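Endoglucanase (Komagataeibacter sucrofermentans, PDB 6VC5) probably hydrolyses internal beta-1,4-glucosidic linkages in cellulose and related beta-glucans. Local coordinates at residues 152-164 against 222-235. Sequence-based numbering, arbitrary orientation.
Sequences LNLSYYVMPSLMQ and DAIRVPLYLSWAHM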
ATOM      1  N   LEU A 152       9.136   4.104  10.239  1.00  6.58           N
ATOM      2  CA  LEU A 152       8.781   3.847   8.857  1.00  6.64           C
ATOM      3  C   LEU A 152       7.784   2.703   8.792  1.00  6.72           C
ATOM      4  O   LEU A 152       7.818   1.776   9.610  1.00  9.48           O
ATOM      5  CB  LEU A 152      10.027   3.471   8.024  1.00  8.48           C
ATOM      6  CG  LEU A 152      11.205   4.439   8.050  1.00  8.62           C
ATOM      7  CD1 LEU A 152      12.348   3.895   7.182  1.00 11.77           C
ATOM      8  CD2 LEU A 152      10.770   5.816   7.569  1.00  9.84           C
ATOM      9  N   ASN A 153       6.888   2.774   7.822  1.00  6.31           N
ATOM     10  CA  ASN A 153       6.029   1.646   7.487  1.00  6.35           C
ATOM     11  C   ASN A 153       6.518   1.140   6.136  1.00  7.85           C
ATOM     12  O   ASN A 153       6.346   1.816   5.119  1.00  6.27           O
ATOM     13  CB  ASN A 153       4.570   2.083   7.446  1.00  7.49           C
ATOM     14  CG  ASN A 153       3.632   0.921   7.377  1.00  6.99           C
ATOM     15  OD1 ASN A 153       3.852  -0.007   6.598  1.00  7.05           O
ATOM     16  ND2 ASN A 153       2.595   0.936   8.209  1.00  7.87           N
ATOM     17  N   LEU A 154       7.151  -0.037   6.128  1.00  8.77           N
ATOM     18  CA  LEU A 154       7.760  -0.525   4.889  1.00  7.74           C
ATOM     19  C   LEU A 154       6.705  -0.838   3.832  1.00  7.95           C
ATOM     20  O   LEU A 154       6.981  -0.754   2.635  1.00  9.39           O
ATOM     21  CB  LEU A 154       8.644  -1.743   5.188  1.00  8.39           C
ATOM     22  CG  LEU A 154       9.824  -1.454   6.130  1.00 10.72           C
ATOM     23  CD1 LEU A 154      10.584  -2.732   6.447  1.00 11.82           C
ATOM     24  CD2 LEU A 154      10.740  -0.397   5.523  1.00 13.73           C
ATOM     25  N   SER A 155       5.484  -1.177   4.249  1.00  6.99           N
ATOM     26  CA  SER A 155       4.405  -1.417   3.299  1.00  8.14           C
ATOM     27  C   SER A 155       3.923  -0.147   2.621  1.00  8.10           C
ATOM     28  O   SER A 155       3.122  -0.237   1.687  1.00 11.10           O
ATOM     29  CB  SER A 155       3.212  -2.098   3.984  1.00  9.82           C
ATOM     30  OG  SER A 155       2.441  -1.176   4.748  1.00  9.83           O
ATOM     31  N   TYR A 156       4.365   1.034   3.070  1.00  7.40           N
ATOM     32  CA  TYR A 156       4.001   2.247   2.353  1.00  8.47           C
ATOM     33  C   TYR A 156       4.919   2.504   1.168  1.00 10.85           C
ATOM     34  O   TYR A 156       4.661   3.437   0.398  1.00 11.99           O
ATOM     35  CB  TYR A 156       3.981   3.475   3.277  1.00  8.90           C
ATOM     36  CG  TYR A 156       2.844   3.535   4.288  1.00  8.72           C
ATOM     37  CD1 TYR A 156       2.083   2.408   4.603  1.00  9.70           C
ATOM     38  CD2 TYR A 156       2.543   4.721   4.940  1.00  8.99           C
ATOM     39  CE1 TYR A 156       1.059   2.467   5.551  1.00  9.80           C
ATOM     40  CE2 TYR A 156       1.528   4.790   5.883  1.00  9.50           C
ATOM     41  CZ  TYR A 156       0.791   3.672   6.187  1.00  9.98           C
ATOM     42  OH  TYR A 156      -0.220   3.753   7.123  1.00 14.27           O
ATOM     43  N   TYR A 157       5.982   1.708   1.007  1.00 10.73           N
ATOM     44  CA  TYR A 157       6.805   1.739  -0.202  1.00 11.62           C
ATOM     45  C   TYR A 157       6.031   1.004  -1.290  1.00 11.15           C
ATOM     46  O   TYR A 157       6.255  -0.175  -1.586  1.00 10.74           O
ATOM     47  CB  TYR A 157       8.158   1.088   0.044  1.00 11.99           C
ATOM     48  CG  TYR A 157       9.167   1.966   0.745  1.00 12.30           C
ATOM     49  CD1 TYR A 157      10.161   2.619   0.027  1.00 12.36           C
ATOM     50  CD2 TYR A 157       9.135   2.126   2.125  1.00 14.20           C
ATOM     51  CE1 TYR A 157      11.098   3.412   0.664  1.00 11.24           C
ATOM     52  CE2 TYR A 157      10.069   2.921   2.775  1.00 14.35           C
ATOM     53  CZ  TYR A 157      11.051   3.558   2.037  1.00 13.01           C
ATOM     54  OH  TYR A 157      11.980   4.343   2.689  1.00 15.08           O
ATOM     55  N   VAL A 158       5.072   1.717  -1.869  1.00  9.94           N
ATOM     56  CA  VAL A 158       4.252   1.176  -2.947  1.00  8.45           C
ATOM     57  C   VAL A 158       5.136   1.175  -4.185  1.00  9.48           C
ATOM     58  O   VAL A 158       5.119   2.117  -4.988  1.00  8.95           O
ATOM     59  CB  VAL A 158       2.964   2.004  -3.110  1.00  9.32           C
ATOM     60  CG1 VAL A 158       2.079   1.446  -4.234  1.00  9.90           C
ATOM     61  CG2 VAL A 158       2.182   2.054  -1.788  1.00 11.28           C
ATOM     62  N   MET A 159       5.940   0.125  -4.327  1.00 10.09           N
ATOM     63  CA  MET A 159       7.027   0.163  -5.300  1.00 10.84           C
ATOM     64  C   MET A 159       6.584   0.442  -6.736  1.00  8.99           C
ATOM     65  O   MET A 159       7.267   1.229  -7.408  1.00  9.47           O
ATOM     66  CB  MET A 159       7.925  -1.077  -5.158  1.00 12.91           C
ATOM     67  CG  MET A 159       8.760  -1.107  -3.862  1.00 13.30           C
ATOM     68  SD  MET A 159       9.992   0.230  -3.716  1.00 11.29           S
ATOM     69  CE  MET A 159      11.107  -0.441  -2.448  1.00 15.55           C
ATOM     70  N   PRO A 160       5.487  -0.118  -7.260  1.00  9.95           N
ATOM     71  CA  PRO A 160       5.071   0.249  -8.631  1.00  9.36           C
ATOM     72  C   PRO A 160       4.722   1.719  -8.782  1.00  9.09           C
ATOM     73  O   PRO A 160       4.801   2.264  -9.896  1.00 10.66           O
ATOM     74  CB  PRO A 160       3.835  -0.621  -8.869  1.00 11.29           C
ATOM     75  CG  PRO A 160       4.029  -1.794  -7.937  1.00 14.97           C
ATOM     76  CD  PRO A 160       4.691  -1.241  -6.720  1.00 11.35           C
ATOM     77  N   SER A 161       4.316   2.377  -7.694  1.00  8.18           N
ATOM     78  CA  SER A 161       4.046   3.805  -7.769  1.00  8.41           C
ATOM     79  C   SER A 161       5.333   4.622  -7.799  1.00  8.77           C
ATOM     80  O   SER A 161       5.414   5.625  -8.522  1.00  8.82           O
ATOM     81  CB  SER A 161       3.175   4.236  -6.592  1.00  8.58           C
ATOM     82  OG  SER A 161       2.758   5.566  -6.796  1.00  8.60           O
ATOM     83  N   LEU A 162       6.339   4.221  -7.010  1.00  8.69           N
ATOM     84  CA  LEU A 162       7.640   4.883  -7.080  1.00 10.86           C
ATOM     85  C   LEU A 162       8.262   4.723  -8.460  1.00 11.05           C
ATOM     86  O   LEU A 162       8.878   5.660  -8.979  1.00 10.78           O
ATOM     87  CB  LEU A 162       8.569   4.346  -5.984  1.00 11.44           C
ATOM     88  CG  LEU A 162       8.079   4.497  -4.542  1.00 15.77           C
ATOM     89  CD1 LEU A 162       9.149   3.994  -3.578  1.00 18.66           C
ATOM     90  CD2 LEU A 162       7.718   5.931  -4.243  1.00 18.43           C
ATOM     91  N   MET A 163       8.113   3.542  -9.073  1.00  9.94           N
ATOM     92  CA  MET A 163       8.630   3.330 -10.421  1.00 11.16           C
ATOM     93  C   MET A 163       7.911   4.229 -11.419  1.00 11.51           C
ATOM     94  O   MET A 163       8.528   4.771 -12.346  1.00 11.56           O
ATOM     95  CB  MET A 163       8.426   1.864 -10.823  1.00 14.75           C
ATOM     96  CG  MET A 163       9.009   0.807  -9.876  1.00 18.16           C
ATOM     97  SD  MET A 163       9.242  -0.800 -10.678  1.00 23.78           S
ATOM     98  CE  MET A 163       7.594  -1.365 -10.992  1.00 24.61           C
ATOM     99  N   GLN A 164       6.595   4.387 -11.252  1.00 11.52           N
ATOM    100  CA  GLN A 164       5.847   5.278 -12.128  1.00 10.99           C
ATOM    101  C   GLN A 164       6.313   6.720 -11.973  1.00 10.76           C
ATOM    102  O   GLN A 164       6.415   7.458 -12.959  1.00 12.44           O
ATOM    103  CB  GLN A 164       4.351   5.167 -11.822  1.00 13.59           C
ATOM    104  CG  GLN A 164       3.478   6.045 -12.689  1.00 14.88           C
ATOM    105  CD  GLN A 164       3.486   5.629 -14.145  1.00 18.17           C
ATOM    106  OE1 GLN A 164       3.711   6.450 -15.038  1.00 22.49           O
ATOM    107  NE2 GLN A 164       3.242   4.354 -14.396  1.00 22.61           N
ATOM    108  N   ASP A 222      -0.247  -4.778   7.853  1.00  8.04           N
ATOM    109  CA  ASP A 222       0.514  -3.847   7.026  1.00  9.42           C
ATOM    110  C   ASP A 222       1.628  -4.551   6.241  1.00  7.04           C
ATOM    111  O   ASP A 222       1.706  -4.463   5.034  1.00  6.13           O
ATOM    112  CB  ASP A 222       1.195  -2.780   7.903  1.00 11.15           C
ATOM    113  CG  ASP A 222       0.222  -1.807   8.576  1.00 18.65           C
ATOM    114  OD1 ASP A 222      -0.370  -2.171   9.605  1.00 24.08           O
ATOM    115  OD2 ASP A 222       0.109  -0.659   8.132  1.00 19.08           O
ATOM    116  N   ALA A 223       2.444  -5.304   6.963  1.00  5.47           N
ATOM    117  CA  ALA A 223       3.656  -5.875   6.410  1.00  5.88           C
ATOM    118  C   ALA A 223       3.404  -6.895   5.313  1.00  5.00           C
ATOM    119  O   ALA A 223       4.251  -7.131   4.511  1.00  4.78           O
ATOM    120  CB  ALA A 223       4.551  -6.451   7.500  1.00  7.03           C
ATOM    121  N   ILE A 224       2.203  -7.432   5.263  1.00  5.55           N
ATOM    122  CA  ILE A 224       1.914  -8.473   4.302  1.00  6.90           C
ATOM    123  C   ILE A 224       1.850  -7.829   2.937  1.00  7.38           C
ATOM    124  O   ILE A 224       2.176  -8.497   1.977  1.00  8.18           O
ATOM    125  CB  ILE A 224       0.512  -9.088   4.581  1.00  7.36           C
ATOM    126  CG1 ILE A 224       0.174 -10.235   3.628  1.00  7.86           C
ATOM    127  CG2 ILE A 224      -0.567  -8.025   4.444  1.00  7.51           C
ATOM    128  CD1 ILE A 224       1.068 -11.430   3.825  1.00 10.84           C
ATOM    129  N   ARG A 225       1.759  -6.536   2.769  0.50  5.82           N
ATOM    130  CA  ARG A 225       1.939  -5.944   1.465  0.50  7.81           C
ATOM    131  C   ARG A 225       3.365  -5.955   0.923  0.50  7.68           C
ATOM    132  O   ARG A 225       3.570  -5.736  -0.234  0.50 10.32           O
ATOM    133  CB  ARG A 225       1.275  -4.574   1.385  0.50  8.10           C
ATOM    134  CG  ARG A 225      -0.245  -4.686   1.438  0.50  9.69           C
ATOM    135  CD  ARG A 225      -0.985  -3.411   1.080  0.50 11.71           C
ATOM    136  NE  ARG A 225      -2.243  -3.351   1.826  0.50 14.54           N
ATOM    137  CZ  ARG A 225      -3.460  -3.618   1.345  0.50 15.13           C
ATOM    138  NH1 ARG A 225      -4.486  -3.549   2.134  0.50 18.04           N
ATOM    139  NH2 ARG A 225      -3.660  -3.935   0.086  0.50 18.82           N
ATOM    140  N   VAL A 226       4.334  -6.019   1.814  1.00  6.63           N
ATOM    141  CA  VAL A 226       5.725  -5.890   1.389  1.00  7.20           C
ATOM    142  C   VAL A 226       6.147  -6.918   0.338  1.00  7.43           C
ATOM    143  O   VAL A 226       6.604  -6.543  -0.722  1.00  8.00           O
ATOM    144  CB  VAL A 226       6.707  -5.871   2.588  1.00  6.36           C
ATOM    145  CG1 VAL A 226       8.154  -5.933   2.110  1.00  9.01           C
ATOM    146  CG2 VAL A 226       6.479  -4.605   3.403  1.00  8.17           C
ATOM    147  N   PRO A 227       6.000  -8.201   0.624  1.00  6.81           N
ATOM    148  CA  PRO A 227       6.362  -9.172  -0.419  1.00  7.20           C
ATOM    149  C   PRO A 227       5.569  -8.974  -1.705  1.00  8.37           C
ATOM    150  O   PRO A 227       6.117  -9.174  -2.795  1.00 11.09           O
ATOM    151  CB  PRO A 227       6.091 -10.532   0.251  1.00  7.93           C
ATOM    152  CG  PRO A 227       5.138 -10.221   1.388  1.00  7.12           C
ATOM    153  CD  PRO A 227       5.559  -8.865   1.865  1.00  6.52           C
ATOM    154  N   LEU A 228       4.314  -8.525  -1.613  1.00  6.72           N
ATOM    155  CA  LEU A 228       3.531  -8.279  -2.823  1.00  8.18           C
ATOM    156  C   LEU A 228       4.114  -7.140  -3.657  1.00  7.59           C
ATOM    157  O   LEU A 228       4.304  -7.285  -4.870  1.00  8.19           O
ATOM    158  CB  LEU A 228       2.075  -8.000  -2.468  1.00 10.76           C
ATOM    159  CG  LEU A 228       1.207  -7.886  -3.725  1.00 12.36           C
ATOM    160  CD1 LEU A 228       1.137  -9.225  -4.453  1.00 16.46           C
ATOM    161  CD2 LEU A 228      -0.172  -7.394  -3.362  1.00 15.81           C
ATOM    162  N   TYR A 229       4.405  -5.993  -3.029  1.00  7.54           N
ATOM    163  CA  TYR A 229       4.930  -4.860  -3.794  1.00  8.06           C
ATOM    164  C   TYR A 229       6.305  -5.165  -4.375  1.00  8.87           C
ATOM    165  O   TYR A 229       6.605  -4.753  -5.505  1.00 10.23           O
ATOM    166  CB  TYR A 229       4.963  -3.584  -2.943  1.00  8.19           C
ATOM    167  CG  TYR A 229       3.604  -2.953  -2.692  1.00 10.32           C
ATOM    168  CD1 TYR A 229       2.692  -2.787  -3.731  1.00 11.96           C
ATOM    169  CD2 TYR A 229       3.250  -2.493  -1.421  1.00 10.99           C
ATOM    170  CE1 TYR A 229       1.459  -2.207  -3.513  1.00 13.97           C
ATOM    171  CE2 TYR A 229       2.011  -1.907  -1.201  1.00 12.16           C
ATOM    172  CZ  TYR A 229       1.127  -1.775  -2.251  1.00 15.11           C
ATOM    173  OH  TYR A 229      -0.105  -1.194  -2.045  1.00 19.22           O
ATOM    174  N   LEU A 230       7.157  -5.876  -3.621  1.00  9.87           N
ATOM    175  CA  LEU A 230       8.480  -6.241  -4.127  1.00 10.85           C
ATOM    176  C   LEU A 230       8.370  -7.185  -5.314  1.00 11.51           C
ATOM    177  O   LEU A 230       9.079  -7.019  -6.315  1.00 11.98           O
ATOM    178  CB  LEU A 230       9.306  -6.893  -3.022  1.00 10.51           C
ATOM    179  CG  LEU A 230       9.753  -5.979  -1.884  1.00 12.25           C
ATOM    180  CD1 LEU A 230      10.507  -6.802  -0.833  1.00 14.46           C
ATOM    181  CD2 LEU A 230      10.609  -4.845  -2.413  1.00 13.63           C
ATOM    182  N   SER A 231       7.485  -8.180  -5.226  1.00 10.99           N
ATOM    183  CA  SER A 231       7.291  -9.090  -6.354  1.00 12.67           C
ATOM    184  C   SER A 231       6.748  -8.344  -7.569  1.00 13.76           C
ATOM    185  O   SER A 231       7.252  -8.500  -8.690  1.00 14.54           O
ATOM    186  CB  SER A 231       6.345 -10.218  -5.952  1.00 15.03           C
ATOM    187  OG  SER A 231       6.221 -11.146  -7.016  1.00 18.73           O
ATOM    188  N   TRP A 232       5.727  -7.515  -7.354  1.00 10.68           N
ATOM    189  CA  TRP A 232       5.081  -6.780  -8.439  1.00 10.03           C
ATOM    190  C   TRP A 232       6.084  -5.901  -9.184  1.00 13.20           C
ATOM    191  O   TRP A 232       6.075  -5.840 -10.420  1.00 15.20           O
ATOM    192  CB  TRP A 232       3.979  -5.949  -7.785  1.00 11.23           C
ATOM    193  CG  TRP A 232       3.057  -5.126  -8.627  1.00 12.81           C
ATOM    194  CD1 TRP A 232       3.136  -4.860  -9.965  1.00 15.18           C
ATOM    195  CD2 TRP A 232       1.907  -4.437  -8.143  1.00 13.86           C
ATOM    196  NE1 TRP A 232       2.083  -4.041 -10.343  1.00 15.55           N
ATOM    197  CE2 TRP A 232       1.320  -3.770  -9.235  1.00 15.35           C
ATOM    198  CE3 TRP A 232       1.308  -4.330  -6.883  1.00 15.74           C
ATOM    199  CZ2 TRP A 232       0.167  -2.994  -9.101  1.00 15.38           C
ATOM    200  CZ3 TRP A 232       0.169  -3.563  -6.749  1.00 16.91           C
ATOM    201  CH2 TRP A 232      -0.395  -2.909  -7.856  1.00 17.46           C
ATOM    202  N   ALA A 233       6.988  -5.256  -8.452  1.00 11.64           N
ATOM    203  CA  ALA A 233       8.001  -4.381  -9.033  1.00 13.08           C
ATOM    204  C   ALA A 233       9.256  -5.114  -9.505  1.00 15.76           C
ATOM    205  O   ALA A 233      10.208  -4.448  -9.934  1.00 16.68           O
ATOM    206  CB  ALA A 233       8.392  -3.300  -8.025  1.00 13.58           C
ATOM    207  N   HIS A 234       9.295  -6.447  -9.427  1.00 14.34           N
ATOM    208  CA  HIS A 234      10.459  -7.242  -9.845  1.00 16.04           C
ATOM    209  C   HIS A 234      11.703  -6.910  -9.023  1.00 16.63           C
ATOM    210  O   HIS A 234      12.831  -6.927  -9.525  1.00 17.70           O
ATOM    211  CB  HIS A 234      10.714  -7.128 -11.352  1.00 21.56           C
ATOM    212  CG  HIS A 234       9.491  -7.363 -12.183  1.00 24.79           C
ATOM    213  ND1 HIS A 234       8.877  -8.593 -12.271  1.00 27.67           N
ATOM    214  CD2 HIS A 234       8.759  -6.521 -12.949  1.00 27.76           C
ATOM    215  CE1 HIS A 234       7.826  -8.503 -13.066  1.00 28.76           C
ATOM    216  NE2 HIS A 234       7.731  -7.255 -13.491  1.00 28.76           N
ATOM    217  N   MET A 235      11.491  -6.623  -7.739  1.00 15.15           N
ATOM    218  CA  MET A 235      12.562  -6.267  -6.820  1.00 15.40           C
ATOM    219  C   MET A 235      12.780  -7.307  -5.733  1.00 15.24           C
ATOM    220  O   MET A 235      13.620  -7.085  -4.852  1.00 17.46           O
ATOM    221  CB  MET A 235      12.279  -4.915  -6.141  1.00 14.84           C
ATOM    222  CG  MET A 235      12.278  -3.691  -7.060  1.00 16.04           C
ATOM    223  SD  MET A 235      11.654  -2.199  -6.195  1.00 14.19           S
ATOM    224  CE  MET A 235      11.607  -1.024  -7.539  1.00 18.68           C
TER
HETATM  225  O   HOH W   1      -1.393   1.490   7.992  1.00 20.10           O
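Asp222 OD2 is gripped by two donors: Asn153 ND2 at 3.0 Å and a water whose oxygen lies 2.6 Å from OD2 and is also hydrogen-bonded to Tyr156 OH. The amide nitrogen reaches the carboxylate oxygen from above the carboxylate plane, whereas the oxygen stays near the plane of the amide, and the N-H...O angle is 154°. A second-shell bond steadies this donor, since Asn153 OD1 accepts from Ser155 OG over 2.6 Å, with a weak further bond from Ser155 N. Asn153 CB also lies over one face of the Tyr156 ring, whose edge meets the water in plane.

Beyond this polar end the contact turns apolar and illustrates how a helix start can be seated on aromatic rings. Val158, the N-cap of helix 159-164, sets its CA 4.0 Å from the centroid of the Tyr229 ring, 7° off the normal, a CH-pi contact over the face; Ser155 O meets the same ring at its edge. Two residues on, Pro160 CG sits 3.4 Å from the centroid of the five-membered ring of Trp232, about one turn after Tyr229; with CG anti to the backbone N, Trp232 presents a face of its indole to the proline. Ala233 CB fits between Met159 CB and Met163 CE, and the sulfurs Met159 SD and Met235 SD lie 3.8 Å apart, beside the Schellman motif that ends helix 225-232.

The axes of segments 159-164 and 225-232 approach to 9.3 Å, their N-to-C directions 38° apart, consistent with neighbours in the family 8 (alpha/alpha)6 barrel. Helix 172-187 packs on Leu154 and Leu230, helix 90-106 on Tyr156 and Ser161, and helix 300-313 on Ile224 and Trp232, while Leu152 pairs through its backbone with Leu200 of strand 200-203.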